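Putative secreted protein (Streptomyces coelicolor A3, PDB 2QF9) is of unknown function but is probably exported and folds as a four-helix bundle, consistent with a ferritin-like kinship. Local coordinates at residues M92-L104 and Y115-H129. Numbering follows the deposited sequence.
Sequences MPGMATDAEMKKL and YYLQLMTEHHRGGVH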
loop_
_atom_site.group_PDB
_atom_site.type_symbol
_atom_site.label_atom_id
_atom_site.label_comp_id
_atom_site.label_asym_id
_atom_site.label_seq_id
_atom_site.Cartn_x
_atom_site.Cartn_y
_atom_site.Cartn_z
HETATM N N MSE A 92 11.444 17.787 -3.697
HETATM C CA MSE A 92 10.897 17.383 -4.986
HETATM C C MSE A 92 9.604 18.129 -5.301
HETATM O O MSE A 92 8.877 18.516 -4.370
HETATM C CB MSE A 92 10.585 15.884 -4.981
HETATM C CG MSE A 92 11.737 14.989 -5.244
HETATM SE SE MSE A 92 11.006 13.165 -5.141
HETATM C CE MSE A 92 11.189 12.865 -3.222
ATOM N N PRO A 93 9.297 18.314 -6.604
ATOM C CA PRO A 93 8.078 19.032 -6.987
ATOM C C PRO A 93 6.819 18.532 -6.232
ATOM O O PRO A 93 6.553 17.330 -6.209
ATOM C CB PRO A 93 7.964 18.742 -8.498
ATOM C CG PRO A 93 9.377 18.532 -8.948
ATOM C CD PRO A 93 10.096 17.904 -7.787
ATOM N N GLY A 94 6.079 19.454 -5.615
ATOM C CA GLY A 94 4.802 19.132 -4.969
ATOM C C GLY A 94 4.870 18.476 -3.600
ATOM O O GLY A 94 3.826 18.295 -2.952
HETATM N N MSE A 95 6.084 18.126 -3.147
HETATM C CA MSE A 95 6.255 17.543 -1.805
HETATM C C MSE A 95 5.796 18.524 -0.737
HETATM O O MSE A 95 6.096 19.728 -0.809
HETATM C CB MSE A 95 7.711 17.155 -1.504
HETATM C CG MSE A 95 8.230 15.984 -2.268
HETATM SE SE MSE A 95 7.377 14.352 -1.636
HETATM C CE MSE A 95 8.129 14.084 0.095
ATOM N N ALA A 96 5.057 18.022 0.245
ATOM C CA ALA A 96 4.654 18.854 1.392
ATOM C C ALA A 96 5.820 19.010 2.369
ATOM O O ALA A 96 6.645 18.111 2.531
ATOM C CB ALA A 96 3.418 18.257 2.104
ATOM N N THR A 97 5.909 20.175 3.007
ATOM C CA THR A 97 6.950 20.366 4.022
ATOM C C THR A 97 6.560 19.669 5.335
ATOM O O THR A 97 5.378 19.377 5.589
ATOM C CB THR A 97 7.142 21.857 4.327
ATOM O OG1 THR A 97 5.984 22.328 5.044
ATOM C CG2 THR A 97 7.340 22.635 3.027
ATOM N N ASP A 98 7.557 19.429 6.191
ATOM C CA ASP A 98 7.283 18.884 7.515
ATOM C C ASP A 98 6.256 19.717 8.270
ATOM O O ASP A 98 5.402 19.163 8.964
ATOM C CB ASP A 98 8.576 18.766 8.330
ATOM C CG ASP A 98 9.521 17.702 7.778
ATOM O OD1 ASP A 98 9.044 16.728 7.152
ATOM O OD2 ASP A 98 10.744 17.856 7.955
ATOM N N ALA A 99 6.339 21.048 8.131
ATOM C CA ALA A 99 5.414 21.951 8.845
ATOM C C ALA A 99 3.976 21.791 8.325
ATOM O O ALA A 99 3.010 21.879 9.086
ATOM C CB ALA A 99 5.871 23.421 8.714
ATOM N N GLU A 100 3.858 21.588 7.016
ATOM C CA GLU A 100 2.542 21.351 6.385
ATOM C C GLU A 100 1.939 20.030 6.875
ATOM O O GLU A 100 0.739 19.936 7.174
ATOM C CB GLU A 100 2.697 21.342 4.857
ATOM C CG GLU A 100 2.828 22.769 4.294
ATOM C CD GLU A 100 3.153 22.819 2.808
ATOM O OE1 GLU A 100 3.713 21.851 2.253
ATOM O OE2 GLU A 100 2.859 23.868 2.200
HETATM N N MSE A 101 2.772 18.995 6.951
HETATM C CA MSE A 101 2.310 17.687 7.455
HETATM C C MSE A 101 1.865 17.784 8.918
HETATM O O MSE A 101 0.847 17.213 9.299
HETATM C CB MSE A 101 3.393 16.617 7.292
HETATM C CG MSE A 101 3.804 16.366 5.853
HETATM SE SE MSE A 101 2.347 15.586 4.772
HETATM C CE MSE A 101 2.447 13.745 5.478
ATOM N N LYS A 102 2.624 18.514 9.726
ATOM C CA LYS A 102 2.252 18.755 11.114
ATOM C C LYS A 102 0.916 19.505 11.203
ATOM O O LYS A 102 0.036 19.114 11.982
ATOM C CB LYS A 102 3.348 19.539 11.834
ATOM C CG LYS A 102 2.988 19.891 13.284
ATOM C CD LYS A 102 4.052 20.772 13.931
ATOM C CE LYS A 102 3.795 20.879 15.424
ATOM N NZ LYS A 102 2.614 21.739 15.673
ATOM N N LYS A 103 0.769 20.565 10.402
ATOM C CA LYS A 103 -0.431 21.391 10.434
ATOM C C LYS A 103 -1.644 20.531 10.120
ATOM O O LYS A 103 -2.652 20.600 10.824
ATOM C CB LYS A 103 -0.337 22.572 9.460
ATOM C CG LYS A 103 -1.546 23.471 9.496
ATOM C CD LYS A 103 -1.357 24.663 8.576
ATOM C CE LYS A 103 -2.697 25.173 8.048
ATOM N NZ LYS A 103 -3.531 25.810 9.094
ATOM N N LEU A 104 -1.532 19.694 9.086
ATOM C CA LEU A 104 -2.642 18.822 8.683
ATOM C C LEU A 104 -3.168 18.002 9.862
ATOM O O LEU A 104 -4.388 17.889 10.066
ATOM C CB LEU A 104 -2.215 17.876 7.536
ATOM C CG LEU A 104 -3.295 16.911 7.026
ATOM C CD1 LEU A 104 -4.494 17.660 6.451
ATOM C CD2 LEU A 104 -2.693 15.988 5.984
ATOM N N TYR A 115 -7.528 21.525 3.812
ATOM C CA TYR A 115 -6.059 21.583 3.847
ATOM C C TYR A 115 -5.455 20.375 3.132
ATOM O O TYR A 115 -4.506 20.521 2.372
ATOM C CB TYR A 115 -5.548 21.688 5.278
ATOM C CG TYR A 115 -4.120 22.209 5.334
ATOM C CD1 TYR A 115 -3.827 23.512 4.907
ATOM C CD2 TYR A 115 -3.081 21.422 5.807
ATOM C CE1 TYR A 115 -2.522 24.004 4.949
ATOM C CE2 TYR A 115 -1.779 21.898 5.849
ATOM C CZ TYR A 115 -1.503 23.191 5.423
ATOM O OH TYR A 115 -0.214 23.694 5.448
ATOM N N TYR A 116 -6.054 19.203 3.341
ATOM C CA TYR A 116 -5.663 17.971 2.644
ATOM C C TYR A 116 -5.821 18.127 1.130
ATOM O O TYR A 116 -4.918 17.794 0.358
ATOM C CB TYR A 116 -6.533 16.813 3.146
ATOM C CG TYR A 116 -6.369 15.542 2.365
ATOM C CD1 TYR A 116 -5.239 14.720 2.547
ATOM C CD2 TYR A 116 -7.332 15.157 1.408
ATOM C CE1 TYR A 116 -5.086 13.540 1.824
ATOM C CE2 TYR A 116 -7.187 13.986 0.674
ATOM C CZ TYR A 116 -6.063 13.180 0.874
ATOM O OH TYR A 116 -5.923 12.019 0.171
ATOM N N LEU A 117 -6.984 18.615 0.709
ATOM C CA LEU A 117 -7.246 18.835 -0.706
ATOM C C LEU A 117 -6.262 19.824 -1.335
ATOM O O LEU A 117 -5.844 19.644 -2.466
ATOM C CB LEU A 117 -8.694 19.267 -0.928
ATOM C CG LEU A 117 -9.730 18.177 -0.614
ATOM C CD1 LEU A 117 -11.090 18.833 -0.452
ATOM C CD2 LEU A 117 -9.755 17.066 -1.684
ATOM N N GLN A 118 -5.890 20.857 -0.587
ATOM C CA GLN A 118 -4.915 21.841 -1.086
ATOM C C GLN A 118 -3.521 21.223 -1.211
ATOM O O GLN A 118 -2.865 21.361 -2.258
ATOM C CB GLN A 118 -4.882 23.043 -0.161
ATOM C CG GLN A 118 -6.131 23.920 -0.302
ATOM C CD GLN A 118 -6.224 24.967 0.804
ATOM O OE1 GLN A 118 -5.676 24.794 1.884
ATOM N NE2 GLN A 118 -6.937 26.058 0.529
ATOM N N LEU A 119 -3.087 20.535 -0.153
ATOM C CA LEU A 119 -1.789 19.854 -0.184
ATOM C C LEU A 119 -1.724 18.792 -1.280
ATOM O O LEU A 119 -0.723 18.685 -1.991
ATOM C CB LEU A 119 -1.468 19.202 1.149
ATOM C CG LEU A 119 -1.174 20.102 2.349
ATOM C CD1 LEU A 119 -0.984 19.244 3.602
ATOM C CD2 LEU A 119 0.057 21.021 2.112
HETATM N N MSE A 120 -2.788 18.013 -1.435
HETATM C CA MSE A 120 -2.766 16.920 -2.400
HETATM C C MSE A 120 -2.835 17.471 -3.838
HETATM O O MSE A 120 -2.258 16.893 -4.759
HETATM C CB MSE A 120 -3.891 15.922 -2.113
HETATM C CG MSE A 120 -3.804 14.649 -2.933
HETATM SE SE MSE A 120 -2.191 13.570 -2.584
HETATM C CE MSE A 120 -2.808 12.663 -0.969
ATOM N N THR A 121 -3.531 18.590 -4.025
ATOM C CA THR A 121 -3.557 19.223 -5.341
ATOM C C THR A 121 -2.120 19.588 -5.772
ATOM O O THR A 121 -1.661 19.239 -6.886
ATOM C CB THR A 121 -4.530 20.444 -5.384
ATOM O OG1 THR A 121 -5.877 19.969 -5.273
ATOM C CG2 THR A 121 -4.381 21.230 -6.689
ATOM N N GLU A 122 -1.394 20.235 -4.867
ATOM C CA GLU A 122 -0.007 20.595 -5.135
ATOM C C GLU A 122 0.863 19.347 -5.338
ATOM O O GLU A 122 1.725 19.303 -6.227
ATOM C CB GLU A 122 0.521 21.462 -4.001
ATOM C CG GLU A 122 1.956 21.922 -4.163
ATOM C CD GLU A 122 2.211 22.773 -5.402
ATOM O OE1 GLU A 122 1.262 23.154 -6.139
ATOM O OE2 GLU A 122 3.397 23.059 -5.637
ATOM N N HIS A 123 0.615 18.344 -4.507
ATOM C CA HIS A 123 1.341 17.082 -4.557
ATOM C C HIS A 123 1.150 16.406 -5.923
ATOM O O HIS A 123 2.125 15.994 -6.550
ATOM C CB HIS A 123 0.863 16.181 -3.430
ATOM C CG HIS A 123 1.868 15.164 -2.999
ATOM N ND1 HIS A 123 1.875 13.870 -3.471
ATOM C CD2 HIS A 123 2.894 15.249 -2.126
ATOM C CE1 HIS A 123 2.860 13.199 -2.900
ATOM N NE2 HIS A 123 3.498 14.017 -2.086
ATOM N N HIS A 124 -0.104 16.316 -6.365
ATOM C CA HIS A 124 -0.453 15.792 -7.691
ATOM C C HIS A 124 0.205 16.587 -8.822
ATOM O O HIS A 124 0.701 15.982 -9.778
ATOM C CB HIS A 124 -1.970 15.780 -7.881
ATOM C CG HIS A 124 -2.651 14.559 -7.339
ATOM N ND1 HIS A 124 -2.124 13.779 -6.325
ATOM C CD2 HIS A 124 -3.834 13.993 -7.678
ATOM C CE1 HIS A 124 -2.949 12.772 -6.084
ATOM N NE2 HIS A 124 -3.992 12.878 -6.893
ATOM N N ARG A 125 0.214 17.920 -8.708
ATOM C CA ARG A 125 0.850 18.760 -9.735
ATOM C C ARG A 125 2.332 18.408 -9.906
ATOM O O ARG A 125 2.799 18.230 -11.040
ATOM C CB ARG A 125 0.634 20.244 -9.473
ATOM C CG ARG A 125 -0.789 20.704 -9.755
ATOM C CD ARG A 125 -0.865 22.237 -9.896
ATOM N NE ARG A 125 -2.238 22.753 -9.796
ATOM C CZ ARG A 125 -3.185 22.600 -10.721
ATOM N NH1 ARG A 125 -2.946 21.924 -11.850
ATOM N NH2 ARG A 125 -4.387 23.130 -10.515
ATOM N N GLY A 126 3.043 18.262 -8.781
ATOM C CA GLY A 126 4.462 17.881 -8.778
ATOM C C GLY A 126 4.638 16.488 -9.381
ATOM O O GLY A 126 5.551 16.246 -10.174
ATOM N N GLY A 127 3.752 15.580 -8.982
ATOM C CA GLY A 127 3.724 14.189 -9.467
ATOM C C GLY A 127 3.575 14.087 -10.975
ATOM O O GLY A 127 4.280 13.300 -11.632
ATOM N N VAL A 128 2.668 14.888 -11.525
ATOM C CA VAL A 128 2.421 14.920 -12.973
ATOM C C VAL A 128 3.701 15.372 -13.706
ATOM O O VAL A 128 4.099 14.759 -14.709
ATOM C CB VAL A 128 1.209 15.832 -13.323
ATOM C CG1 VAL A 128 1.190 16.199 -14.806
ATOM C CG2 VAL A 128 -0.108 15.160 -12.922
ATOM N N HIS A 129 4.339 16.419 -13.184
ATOM C CA HIS A 129 5.610 16.907 -13.710
ATOM C C HIS A 129 6.671 15.792 -13.772
ATOM O O HIS A 129 7.315 15.583 -14.800
ATOM C CB HIS A 129 6.100 18.072 -12.863
ATOM C CG HIS A 129 7.415 18.620 -13.305
ATOM N ND1 HIS A 129 7.555 19.381 -14.446
ATOM C CD2 HIS A 129 8.652 18.509 -12.771
ATOM C CE1 HIS A 129 8.824 19.722 -14.590
ATOM N NE2 HIS A 129 9.511 19.207 -13.586
HETATM O O HOH W 1 1.925 19.306 -1.081
HETATM O O HOH W 2 0.219 24.987 2.650
#
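Lys103 lies over one face of the Tyr115 ring, where helix segment 98-104 runs roughly antiparallel (151°) to segment 115-129, part of a long helix in this four-helix, probably ferritin-like bundle. Followed outward, Lys103 CB sits 3.9 Å from Tyr115 CE2, CG stays near CE2 and CZ, CD reaches CZ and OH, and CE settles 3.3 Å from Tyr115 CE1. Lys103 CG, anti to its own N (chi1 -178°), sends the chain across the ring, and the bend at chi4 leaves NZ over the same face as a cation-pi partner, 4.9 Å from the Tyr115 centroid. Leu119 CG backs the opposite face, while Glu100 O lies at the ring edge, in plane. With an alanine in place of Tyr115, the lysine chain would probably lose its aromatic floor, and the water on Glu100 OE2 its hydroxyl partner. Glu100 also closes a capping box with Thr97, and its CD packs 3.6 Å from Leu119 CD2. Farther along, the turn at Gly94 comes down on Gly126, their CA atoms 4.0 Å apart. Pro93 O, which also accepts from His19 NE2 on helix 8-31, meets Gly126 CA at 3.4 Å, and one water donates to both Gly94 O and Leu119 O.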